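Local structure of hemolysin (Streptococcus suis, 3HVN) at residues Ala124-Leu132 / Ser142-Thr150; Glu70-Arg78 / Thr385-Ser393. The protein probably forms oligomeric pores in cholesterol-containing host membranes, as a secreted toxin of the cholesterol-dependent cytolysin family, and so lyses host cells. The protein carries 1 engineered substitution. All coordinates share one frame; numbering follows the deposited sequence.

Contact 1: Ala124-Leu132 / Ser142-Thr150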
ATOM      1  N   ALA A 124      18.157  37.883 -10.909  1.00181.24           N
ATOM      2  CA  ALA A 124      17.860  38.247 -12.289  1.00188.56           C
ATOM      3  C   ALA A 124      17.772  36.991 -13.150  1.00184.35           C
ATOM      4  O   ALA A 124      18.780  36.336 -13.414  1.00181.96           O
ATOM      5  CB  ALA A 124      18.919  39.192 -12.830  1.00204.75           C
ATOM      6  N   ARG A 125      16.560  36.660 -13.582  1.00180.61           N
ATOM      7  CA  ARG A 125      16.319  35.426 -14.319  1.00177.43           C
ATOM      8  C   ARG A 125      16.488  35.600 -15.825  1.00169.14           C
ATOM      9  O   ARG A 125      16.145  36.641 -16.384  1.00170.58           O
ATOM     10  CB  ARG A 125      14.920  34.891 -14.010  1.00182.40           C
ATOM     11  CG  ARG A 125      14.697  34.539 -12.549  1.00185.84           C
ATOM     12  CD  ARG A 125      15.705  33.507 -12.078  1.00185.13           C
ATOM     13  NE  ARG A 125      15.823  32.397 -13.018  1.00175.68           N
ATOM     14  CZ  ARG A 125      14.996  31.357 -13.055  1.00161.74           C
ATOM     15  NH1 ARG A 125      13.984  31.282 -12.201  1.00176.52           N
ATOM     16  NH2 ARG A 125      15.180  30.393 -13.946  1.00128.02           N
ATOM     17  N   GLY A 126      17.017  34.567 -16.476  1.00159.03           N
ATOM     18  CA  GLY A 126      17.174  34.578 -17.918  1.00155.72           C
ATOM     19  C   GLY A 126      15.937  34.048 -18.614  1.00156.75           C
ATOM     20  O   GLY A 126      15.362  33.044 -18.193  1.00154.03           O
ATOM     21  N   ASP A 127      15.524  34.727 -19.679  1.00163.17           N
ATOM     22  CA  ASP A 127      14.338  34.335 -20.432  1.00165.20           C
ATOM     23  C   ASP A 127      14.393  32.862 -20.820  1.00162.18           C
ATOM     24  O   ASP A 127      15.395  32.391 -21.362  1.00162.03           O
ATOM     25  CB  ASP A 127      14.192  35.202 -21.685  1.00172.29           C
ATOM     26  CG  ASP A 127      14.154  36.685 -21.368  1.00180.40           C
ATOM     27  OD1 ASP A 127      14.026  37.037 -20.176  1.00179.19           O
ATOM     28  OD2 ASP A 127      14.250  37.498 -22.310  1.00182.17           O
ATOM     29  N   LEU A 128      13.315  32.135 -20.541  1.00157.35           N
ATOM     30  CA  LEU A 128      13.267  30.704 -20.837  1.00146.80           C
ATOM     31  C   LEU A 128      11.937  30.282 -21.457  1.00132.83           C
ATOM     32  O   LEU A 128      10.918  30.946 -21.275  1.00118.12           O
ATOM     33  CB  LEU A 128      13.569  29.879 -19.582  1.00142.17           C
ATOM     34  CG  LEU A 128      13.043  30.401 -18.243  1.00130.94           C
ATOM     35  CD1 LEU A 128      11.525  30.456 -18.224  1.00122.85           C
ATOM     36  CD2 LEU A 128      13.563  29.547 -17.094  1.00121.59           C
ATOM     37  N   THR A 129      11.955  29.171 -22.186  1.00139.99           N
ATOM     38  CA  THR A 129      10.773  28.705 -22.904  1.00142.25           C
ATOM     39  C   THR A 129      10.034  27.594 -22.161  1.00140.75           C
ATOM     40  O   THR A 129      10.637  26.610 -21.722  1.00135.74           O
ATOM     41  CB  THR A 129      11.132  28.215 -24.320  1.00146.18           C
ATOM     42  OG1 THR A 129      11.827  29.250 -25.025  1.00139.09           O
ATOM     43  CG2 THR A 129       9.874  27.839 -25.089  1.00147.71           C
ATOM     44  N   LEU A 130       8.721  27.761 -22.030  1.00142.97           N
ATOM     45  CA  LEU A 130       7.876  26.783 -21.354  1.00137.26           C
ATOM     46  C   LEU A 130       6.932  26.092 -22.333  1.00142.62           C
ATOM     47  O   LEU A 130       6.540  26.669 -23.349  1.00153.23           O
ATOM     48  CB  LEU A 130       7.070  27.449 -20.236  1.00129.92           C
ATOM     49  CG  LEU A 130       7.733  27.581 -18.863  1.00122.20           C
ATOM     50  CD1 LEU A 130       9.155  28.104 -18.983  1.00117.60           C
ATOM     51  CD2 LEU A 130       6.901  28.472 -17.949  1.00104.90           C
ATOM     52  N   SER A 131       6.569  24.853 -22.015  1.00138.02           N
ATOM     53  CA  SER A 131       5.660  24.078 -22.850  1.00139.00           C
ATOM     54  C   SER A 131       4.570  23.422 -22.007  1.00132.59           C
ATOM     55  O   SER A 131       4.782  23.105 -20.836  1.00119.53           O
ATOM     56  CB  SER A 131       6.428  23.014 -23.635  1.00138.18           C
ATOM     57  OG  SER A 131       7.104  22.125 -22.763  1.00147.39           O
ATOM     58  N   LEU A 132       3.403  23.221 -22.613  1.00131.67           N
ATOM     59  CA  LEU A 132       2.267  22.631 -21.915  1.00120.98           C
ATOM     60  C   LEU A 132       1.958  21.228 -22.427  1.00116.70           C
ATOM     61  O   LEU A 132       1.380  21.060 -23.500  1.00108.50           O
ATOM     62  CB  LEU A 132       1.033  23.524 -22.052  1.00117.71           C
ATOM     63  CG  LEU A 132      -0.251  23.002 -21.406  1.00119.78           C
ATOM     64  CD1 LEU A 132      -0.004  22.618 -19.957  1.00114.07           C
ATOM     65  CD2 LEU A 132      -1.366  24.032 -21.509  1.00121.91           C
ATOM     66  N   SER A 142       1.826  22.820 -26.532  1.00172.06           N
ATOM     67  CA  SER A 142       1.881  24.248 -26.825  1.00169.63           C
ATOM     68  C   SER A 142       3.114  24.885 -26.194  1.00166.81           C
ATOM     69  O   SER A 142       3.424  24.633 -25.030  1.00164.56           O
ATOM     70  CB  SER A 142       0.613  24.947 -26.328  1.00176.99           C
ATOM     71  OG  SER A 142       0.627  26.324 -26.662  1.00184.47           O
ATOM     72  N   HIS A 143       3.815  25.709 -26.965  1.00176.25           N
ATOM     73  CA  HIS A 143       5.040  26.343 -26.490  1.00187.78           C
ATOM     74  C   HIS A 143       4.860  27.846 -26.300  1.00191.08           C
ATOM     75  O   HIS A 143       4.096  28.486 -27.023  1.00185.92           O
ATOM     76  CB  HIS A 143       6.190  26.083 -27.466  1.00193.83           C
ATOM     77  CG  HIS A 143       6.324  24.649 -27.874  1.00202.27           C
ATOM     78  ND1 HIS A 143       6.988  23.715 -27.107  1.00205.53           N
ATOM     79  CD2 HIS A 143       5.885  23.990 -28.972  1.00207.59           C
ATOM     80  CE1 HIS A 143       6.949  22.542 -27.713  1.00206.20           C
ATOM     81  NE2 HIS A 143       6.286  22.681 -28.847  1.00208.07           N
ATOM     82  N   THR A 144       5.572  28.403 -25.324  1.00199.13           N
ATOM     83  CA  THR A 144       5.539  29.842 -25.075  1.00204.85           C
ATOM     84  C   THR A 144       6.851  30.346 -24.482  1.00200.90           C
ATOM     85  O   THR A 144       7.508  29.647 -23.709  1.00197.00           O
ATOM     86  CB  THR A 144       4.378  30.237 -24.141  1.00214.70           C
ATOM     87  OG1 THR A 144       4.153  29.193 -23.186  1.00225.61           O
ATOM     88  CG2 THR A 144       3.106  30.468 -24.940  1.00217.66           C
ATOM     89  N   VAL A 145       7.224  31.567 -24.853  1.00200.55           N
ATOM     90  CA  VAL A 145       8.444  32.185 -24.351  1.00195.23           C
ATOM     91  C   VAL A 145       8.166  32.928 -23.049  1.00186.01           C
ATOM     92  O   VAL A 145       7.086  33.490 -22.863  1.00181.82           O
ATOM     93  CB  VAL A 145       9.040  33.166 -25.378  1.00200.90           C
ATOM     94  CG1 VAL A 145      10.399  33.665 -24.910  1.00203.14           C
ATOM     95  CG2 VAL A 145       9.154  32.499 -26.740  1.00197.59           C
ATOM     96  N   VAL A 146       9.143  32.926 -22.149  1.00183.71           N
ATOM     97  CA  VAL A 146       8.990  33.574 -20.851  1.00180.86           C
ATOM     98  C   VAL A 146      10.152  34.512 -20.541  1.00180.19           C
ATOM     99  O   VAL A 146      11.302  34.082 -20.418  1.00179.42           O
ATOM    100  CB  VAL A 146       8.856  32.540 -19.716  1.00175.88           C
ATOM    101  CG1 VAL A 146       8.947  33.225 -18.361  1.00172.87           C
ATOM    102  CG2 VAL A 146       7.548  31.774 -19.849  1.00173.21           C
ATOM    103  N   ASN A 147       9.837  35.799 -20.417  1.00184.31           N
ATOM    104  CA  ASN A 147      10.827  36.815 -20.080  1.00190.37           C
ATOM    105  C   ASN A 147      10.868  37.073 -18.579  1.00180.48           C
ATOM    106  O   ASN A 147       9.858  36.926 -17.891  1.00171.11           O
ATOM    107  CB  ASN A 147      10.527  38.119 -20.823  1.00205.75           C
ATOM    108  CG  ASN A 147       9.167  38.694 -20.471  1.00219.81           C
ATOM    109  OD1 ASN A 147       8.335  38.025 -19.857  1.00211.66           O
ATOM    110  ND2 ASN A 147       8.934  39.942 -20.861  1.00230.31           N
ATOM    111  N   SER A 148      12.039  37.464 -18.080  1.00177.93           N
ATOM    112  CA  SER A 148      12.231  37.701 -16.651  1.00171.74           C
ATOM    113  C   SER A 148      11.406  36.726 -15.816  1.00167.21           C
ATOM    114  O   SER A 148      10.510  37.138 -15.077  1.00173.25           O
ATOM    115  CB  SER A 148      11.871  39.144 -16.293  1.00175.21           C
ATOM    116  OG  SER A 148      12.712  40.062 -16.969  1.00174.66           O
ATOM    117  N   PRO A 149      11.709  35.426 -15.939  1.00168.78           N
ATOM    118  CA  PRO A 149      10.962  34.335 -15.304  1.00175.03           C
ATOM    119  C   PRO A 149      10.639  34.589 -13.834  1.00185.97           C
ATOM    120  O   PRO A 149      11.512  34.983 -13.061  1.00196.76           O
ATOM    121  CB  PRO A 149      11.913  33.145 -15.436  1.00170.79           C
ATOM    122  CG  PRO A 149      12.685  33.434 -16.668  1.00177.15           C
ATOM    123  CD  PRO A 149      12.860  34.925 -16.711  1.00174.53           C
ATOM    124  N   THR A 150       9.384  34.358 -13.468  1.00177.54           N
ATOM    125  CA  THR A 150       8.924  34.509 -12.093  1.00166.62           C
ATOM    126  C   THR A 150       7.507  33.961 -11.978  1.00162.92           C
ATOM    127  O   THR A 150       6.852  33.711 -12.988  1.00166.22           O
ATOM    128  CB  THR A 150       8.946  35.982 -11.644  1.00167.55           C
ATOM    129  OG1 THR A 150       8.460  36.083 -10.299  1.00180.45           O
ATOM    130  CG2 THR A 150       8.079  36.831 -12.558  1.00164.81           C
TER

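Contact 2: Glu70-Arg78 / Thr385-Ser393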
ATOM      1  N   GLU A  70      -8.417 -17.230  19.818  1.00127.40           N
ATOM      2  CA  GLU A  70      -9.491 -16.245  19.865  1.00139.28           C
ATOM      3  C   GLU A  70     -10.798 -16.788  19.295  1.00142.29           C
ATOM      4  O   GLU A  70     -10.900 -17.065  18.099  1.00153.05           O
ATOM      5  CB  GLU A  70      -9.084 -14.969  19.124  1.00132.66           C
ATOM      6  CG  GLU A  70      -7.877 -14.261  19.721  1.00138.03           C
ATOM      7  CD  GLU A  70      -7.550 -12.964  19.008  1.00147.71           C
ATOM      8  OE1 GLU A  70      -8.339 -12.550  18.133  1.00150.36           O
ATOM      9  OE2 GLU A  70      -6.504 -12.358  19.324  1.00150.00           O
ATOM     10  N   ASN A  71     -11.794 -16.936  20.165  1.00127.50           N
ATOM     11  CA  ASN A  71     -13.133 -17.355  19.759  1.00134.54           C
ATOM     12  C   ASN A  71     -13.145 -18.543  18.799  1.00138.54           C
ATOM     13  O   ASN A  71     -13.676 -18.450  17.693  1.00144.26           O
ATOM     14  CB  ASN A  71     -13.893 -16.178  19.144  1.00143.45           C
ATOM     15  CG  ASN A  71     -13.994 -14.992  20.086  1.00161.27           C
ATOM     16  OD1 ASN A  71     -13.521 -15.042  21.222  1.00168.18           O
ATOM     17  ND2 ASN A  71     -14.613 -13.915  19.617  1.00166.75           N
ATOM     18  N   GLY A  72     -12.559 -19.656  19.229  1.00133.07           N
ATOM     19  CA  GLY A  72     -12.528 -20.862  18.421  1.00124.99           C
ATOM     20  C   GLY A  72     -11.645 -20.731  17.194  1.00122.44           C
ATOM     21  O   GLY A  72     -11.736 -21.531  16.259  1.00118.45           O
ATOM     22  N   ARG A  73     -10.787 -19.716  17.200  1.00120.13           N
ATOM     23  CA  ARG A  73      -9.875 -19.477  16.089  1.00114.34           C
ATOM     24  C   ARG A  73      -8.434 -19.381  16.577  1.00116.45           C
ATOM     25  O   ARG A  73      -8.184 -19.104  17.751  1.00109.02           O
ATOM     26  CB  ARG A  73     -10.262 -18.196  15.348  1.00105.26           C
ATOM     27  CG  ARG A  73     -11.696 -18.175  14.850  1.00118.34           C
ATOM     28  CD  ARG A  73     -12.020 -16.857  14.167  1.00146.83           C
ATOM     29  NE  ARG A  73     -13.417 -16.784  13.749  1.00166.28           N
ATOM     30  CZ  ARG A  73     -13.958 -15.741  13.129  1.00178.06           C
ATOM     31  NH1 ARG A  73     -13.219 -14.675  12.853  1.00179.47           N
ATOM     32  NH2 ARG A  73     -15.239 -15.761  12.785  1.00182.01           N
ATOM     33  N   PHE A  74      -7.489 -19.612  15.673  1.00114.81           N
ATOM     34  CA  PHE A  74      -6.073 -19.523  16.010  1.00107.36           C
ATOM     35  C   PHE A  74      -5.403 -18.381  15.254  1.00109.13           C
ATOM     36  O   PHE A  74      -5.370 -18.370  14.022  1.00117.41           O
ATOM     37  CB  PHE A  74      -5.364 -20.847  15.717  1.00100.65           C
ATOM     38  CG  PHE A  74      -3.957 -20.909  16.241  1.00108.58           C
ATOM     39  CD1 PHE A  74      -3.710 -20.864  17.603  1.00119.92           C
ATOM     40  CD2 PHE A  74      -2.883 -21.018  15.375  1.00115.09           C
ATOM     41  CE1 PHE A  74      -2.418 -20.921  18.091  1.00126.06           C
ATOM     42  CE2 PHE A  74      -1.588 -21.079  15.857  1.00118.89           C
ATOM     43  CZ  PHE A  74      -1.356 -21.029  17.216  1.00123.31           C
ATOM     44  N   VAL A  75      -4.876 -17.418  16.004  1.00109.60           N
ATOM     45  CA  VAL A  75      -4.224 -16.252  15.422  1.00115.39           C
ATOM     46  C   VAL A  75      -2.707 -16.413  15.392  1.00118.97           C
ATOM     47  O   VAL A  75      -2.044 -16.355  16.428  1.00122.25           O
ATOM     48  CB  VAL A  75      -4.576 -14.965  16.194  1.00122.72           C
ATOM     49  CG1 VAL A  75      -3.748 -13.796  15.683  1.00123.84           C
ATOM     50  CG2 VAL A  75      -6.063 -14.667  16.078  1.00125.09           C
ATOM     51  N   VAL A  76      -2.170 -16.621  14.195  1.00112.72           N
ATOM     52  CA  VAL A  76      -0.729 -16.711  14.000  1.00112.29           C
ATOM     53  C   VAL A  76      -0.169 -15.338  13.654  1.00117.23           C
ATOM     54  O   VAL A  76      -0.377 -14.832  12.551  1.00131.10           O
ATOM     55  CB  VAL A  76      -0.372 -17.696  12.872  1.00114.70           C
ATOM     56  CG1 VAL A  76       1.126 -17.681  12.608  1.00113.44           C
ATOM     57  CG2 VAL A  76      -0.843 -19.097  13.223  1.00116.51           C
ATOM     58  N   LEU A  77       0.537 -14.740  14.607  1.00106.69           N
ATOM     59  CA  LEU A  77       1.123 -13.421  14.411  1.00106.02           C
ATOM     60  C   LEU A  77       2.598 -13.532  14.036  1.00115.58           C
ATOM     61  O   LEU A  77       3.424 -13.976  14.837  1.00120.09           O
ATOM     62  CB  LEU A  77       0.949 -12.566  15.669  1.00 89.40           C
ATOM     63  CG  LEU A  77       1.279 -11.074  15.564  1.00 91.94           C
ATOM     64  CD1 LEU A  77       0.562 -10.286  16.649  1.00 78.90           C
ATOM     65  CD2 LEU A  77       2.781 -10.833  15.623  1.00107.88           C
ATOM     66  N   ARG A  78       2.913 -13.128  12.809  1.00118.43           N
ATOM     67  CA  ARG A  78       4.283 -13.151  12.311  1.00119.94           C
ATOM     68  C   ARG A  78       4.707 -11.773  11.816  1.00113.75           C
ATOM     69  O   ARG A  78       4.222 -11.297  10.790  1.00110.27           O
ATOM     70  CB  ARG A  78       4.427 -14.168  11.175  1.00119.38           C
ATOM     71  CG  ARG A  78       4.073 -15.595  11.553  1.00131.92           C
ATOM     72  CD  ARG A  78       4.336 -16.541  10.392  1.00137.90           C
ATOM     73  NE  ARG A  78       3.929 -17.911  10.689  1.00150.56           N
ATOM     74  CZ  ARG A  78       4.087 -18.933   9.855  1.00160.19           C
ATOM     75  NH1 ARG A  78       4.648 -18.743   8.668  1.00165.02           N
ATOM     76  NH2 ARG A  78       3.687 -20.148  10.206  1.00162.45           N
ATOM     77  N   THR A 385       3.985  -6.795   9.704  1.00 89.25           N
ATOM     78  CA  THR A 385       3.251  -7.641  10.634  1.00 89.49           C
ATOM     79  C   THR A 385       2.093  -8.338   9.933  1.00 95.68           C
ATOM     80  O   THR A 385       1.091  -7.708   9.592  1.00 97.39           O
ATOM     81  CB  THR A 385       2.702  -6.829  11.821  1.00 96.12           C
ATOM     82  OG1 THR A 385       3.734  -5.984  12.347  1.00103.96           O
ATOM     83  CG2 THR A 385       2.204  -7.760  12.916  1.00 97.28           C
ATOM     84  N   THR A 386       2.236  -9.641   9.717  1.00 99.58           N
ATOM     85  CA  THR A 386       1.189 -10.428   9.078  1.00112.00           C
ATOM     86  C   THR A 386       0.644 -11.496  10.024  1.00111.70           C
ATOM     87  O   THR A 386       1.401 -12.269  10.613  1.00116.21           O
ATOM     88  CB  THR A 386       1.685 -11.088   7.775  1.00 99.90           C
ATOM     89  OG1 THR A 386       0.655 -11.926   7.236  1.00112.61           O
ATOM     90  CG2 THR A 386       2.931 -11.923   8.033  1.00 81.49           C
ATOM     91  N   SER A 387      -0.677 -11.524  10.171  1.00 90.30           N
ATOM     92  CA  SER A 387      -1.334 -12.507  11.024  1.00104.47           C
ATOM     93  C   SER A 387      -2.178 -13.456  10.184  1.00110.77           C
ATOM     94  O   SER A 387      -2.518 -13.150   9.042  1.00120.07           O
ATOM     95  CB  SER A 387      -2.208 -11.812  12.071  1.00102.44           C
ATOM     96  OG  SER A 387      -3.248 -11.069  11.457  1.00 94.76           O
ATOM     97  N   THR A 388      -2.513 -14.610  10.752  1.00131.45           N
ATOM     98  CA  THR A 388      -3.309 -15.603  10.039  1.00123.15           C
ATOM     99  C   THR A 388      -4.330 -16.256  10.963  1.00116.02           C
ATOM    100  O   THR A 388      -4.006 -16.637  12.086  1.00110.64           O
ATOM    101  CB  THR A 388      -2.417 -16.694   9.420  1.00106.62           C
ATOM    102  OG1 THR A 388      -1.321 -16.084   8.728  1.00106.91           O
ATOM    103  CG2 THR A 388      -3.216 -17.548   8.448  1.00107.67           C
ATOM    104  N   VAL A 389      -5.564 -16.386  10.489  1.00104.63           N
ATOM    105  CA  VAL A 389      -6.620 -16.994  11.291  1.00100.90           C
ATOM    106  C   VAL A 389      -6.851 -18.450  10.901  1.00109.69           C
ATOM    107  O   VAL A 389      -6.942 -18.782   9.719  1.00121.57           O
ATOM    108  CB  VAL A 389      -7.944 -16.210  11.178  1.00 87.71           C
ATOM    109  CG1 VAL A 389      -8.436 -16.196   9.739  1.00 88.28           C
ATOM    110  CG2 VAL A 389      -8.995 -16.805  12.102  1.00 92.17           C
ATOM    111  N   HIS A 390      -6.938 -19.319  11.903  1.00106.89           N
ATOM    112  CA  HIS A 390      -7.183 -20.737  11.666  1.00114.14           C
ATOM    113  C   HIS A 390      -8.384 -21.222  12.474  1.00116.98           C
ATOM    114  O   HIS A 390      -8.293 -21.413  13.687  1.00123.52           O
ATOM    115  CB  HIS A 390      -5.938 -21.560  12.000  1.00128.49           C
ATOM    116  CG  HIS A 390      -4.705 -21.103  11.287  1.00149.86           C
ATOM    117  ND1 HIS A 390      -4.431 -21.441   9.979  1.00157.30           N
ATOM    118  CD2 HIS A 390      -3.672 -20.329  11.698  1.00156.86           C
ATOM    119  CE1 HIS A 390      -3.283 -20.898   9.616  1.00163.65           C
ATOM    120  NE2 HIS A 390      -2.802 -20.217  10.640  1.00162.32           N
ATOM    121  N   ASN A 391      -9.505 -21.418  11.789  1.00109.99           N
ATOM    122  CA  ASN A 391     -10.760 -21.787  12.439  1.00 90.94           C
ATOM    123  C   ASN A 391     -10.714 -23.126  13.167  1.00 94.53           C
ATOM    124  O   ASN A 391      -9.859 -23.968  12.894  1.00105.01           O
ATOM    125  CB  ASN A 391     -11.901 -21.801  11.419  1.00 87.68           C
ATOM    126  CG  ASN A 391     -12.219 -20.421  10.880  1.00114.27           C
ATOM    127  OD1 ASN A 391     -11.823 -19.409  11.459  1.00132.20           O
ATOM    128  ND2 ASN A 391     -12.942 -20.372   9.768  1.00119.69           N
ATOM    129  N   SER A 392     -11.648 -23.310  14.095  1.00100.99           N
ATOM    130  CA  SER A 392     -11.812 -24.585  14.780  1.00 97.89           C
ATOM    131  C   SER A 392     -12.244 -25.659  13.785  1.00 88.61           C
ATOM    132  O   SER A 392     -12.574 -25.357  12.639  1.00 99.39           O
ATOM    133  CB  SER A 392     -12.847 -24.455  15.900  1.00115.32           C
ATOM    134  OG  SER A 392     -13.060 -25.693  16.554  1.00130.34           O
ATOM    135  N   SER A 393     -12.235 -26.913  14.227  1.00 71.89           N
ATOM    136  CA  SER A 393     -12.651 -28.026  13.379  1.00 81.93           C
ATOM    137  C   SER A 393     -13.483 -29.028  14.176  1.00 80.11           C
ATOM    138  O   SER A 393     -13.107 -29.413  15.280  1.00 68.86           O
ATOM    139  CB  SER A 393     -11.431 -28.715  12.765  1.00 89.86           C
ATOM    140  OG  SER A 393     -11.818 -29.690  11.816  1.00 97.63           O
TER

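Contact 1: Ala124-Leu132 / Ser142-Thr150
The guanidinium of Arg125 carries Pro149 on one of its faces, with CB of the proline 4.2 Å above the plane and over its centre. The arginine reaches this position because its chain is bent at chi2 and chi3 (-58° and -47°), which folds it back over the ring instead of letting it run straight out; its NH1 is held by the carbonyl of Gly104. The Asp127 carboxylate is met from above its plane by the backbone N-H of Ser148, with OD1 2.9 Å from Ser148 N, and thereby takes up an amide of the chain just beyond the strand. At the far end, CB of Ser131 approaches the His143 ring obliquely, 3.6 Å from ND1.

Between these ends runs an antiparallel beta hairpin, strand 128-133 returning as strand 142-146. Leu130 and Thr144 form a hydrogen-bonded pair: Leu130 N donates to Thr144 O, and Thr144 N to Leu130 O, each over 2.8 Å. Thr129 faces Val145 in a non-hydrogen-bonded pair.

Leu128, Leu130 and Val146 share one face of the hairpin, where branched apolar side chains suit burial. Leu128 lies alongside Val146, pointing the same way, with CD1 3.7 Å from the valine CB, while its CG meets CG of Pro149 at 3.4 Å. Leu130 instead crosses Val146, CD2 lying 3.9 Å from CG2. On this same face Leu132 and Ser142 rest on Trp165 and Thr144 on Asn160, both of helix 151-166. The other edge of strand 128-133 pairs with strand 221-236.

Contact 2: Glu70-Arg78 / Thr385-Ser393
The long, thin sheet that joins the body of a cholesterol-dependent cytolysin to its C-terminal beta sandwich, usually called domain 2, includes this antiparallel pairing of strand 73-88 with strand 376-401. Three hydrogen-bonded pairs, Phe74 with His390, Val76 with Thr388 and Arg78 with Thr386, hold the backbones together. The bond from Val76 N to Thr388 O, 2.8 Å, is nearly straight at 170°; that from Phe74 N to His390 O bends to 140° and reaches its acceptor from above the carbonyl plane.

The side chains of these pairs share one face. With chi1 at -54°, the His390 ring swings along the strand, and CG2 of Val76 lies at the ring's edge, 3.4 Å from NE2. The histidine also presents CD2 to the edge of the Phe74 ring, 3.8 Å from the phenyl CD2. On the other face the extended Arg73 chain lays its methylenes against Val389, CD 3.7 Å from CG2, and runs beside Asn391, whose OD1 is 3.6 Å from the arginine CG; an arginine suits this exposed position, where its methylenes can pack while its charge remains near solvent.

A type I' turn, Glu70 to Arg73 with Asn71 and Gly72 at its corners, links strand 73-88 to strand 66-70, which pairs with the other edge of strand 73-88. Phe74 and Val76 pack against Tyr416 of strand 404-416, whose hydroxyl is hydrogen-bonded to Arg78 NH2; the same nitrogen makes a salt bridge with Glu422 of strand 422-437.

Overall arrangement
The two contacts share no strand: their centres lie 61 Å apart, on opposite sides of the centre of this elongated chain, and contact 1 falls within the chain loop closed by contact 2. Contact 1 is local, a hairpin whose segments are ten residues apart, whereas contact 2 brings together strands separated by more than 300 residues. Backbone bonds hold both; the side chains differ. In partly buried contact 1, leucines and a valine share one face, joined by a proline beyond the strand, and part of that face meets a helix. In contact 2, nearer the surface, mixed aromatic and aliphatic packing faces the beta sandwich; one arginine lies along the opposite face, and another reaches a carboxylate of the sandwich.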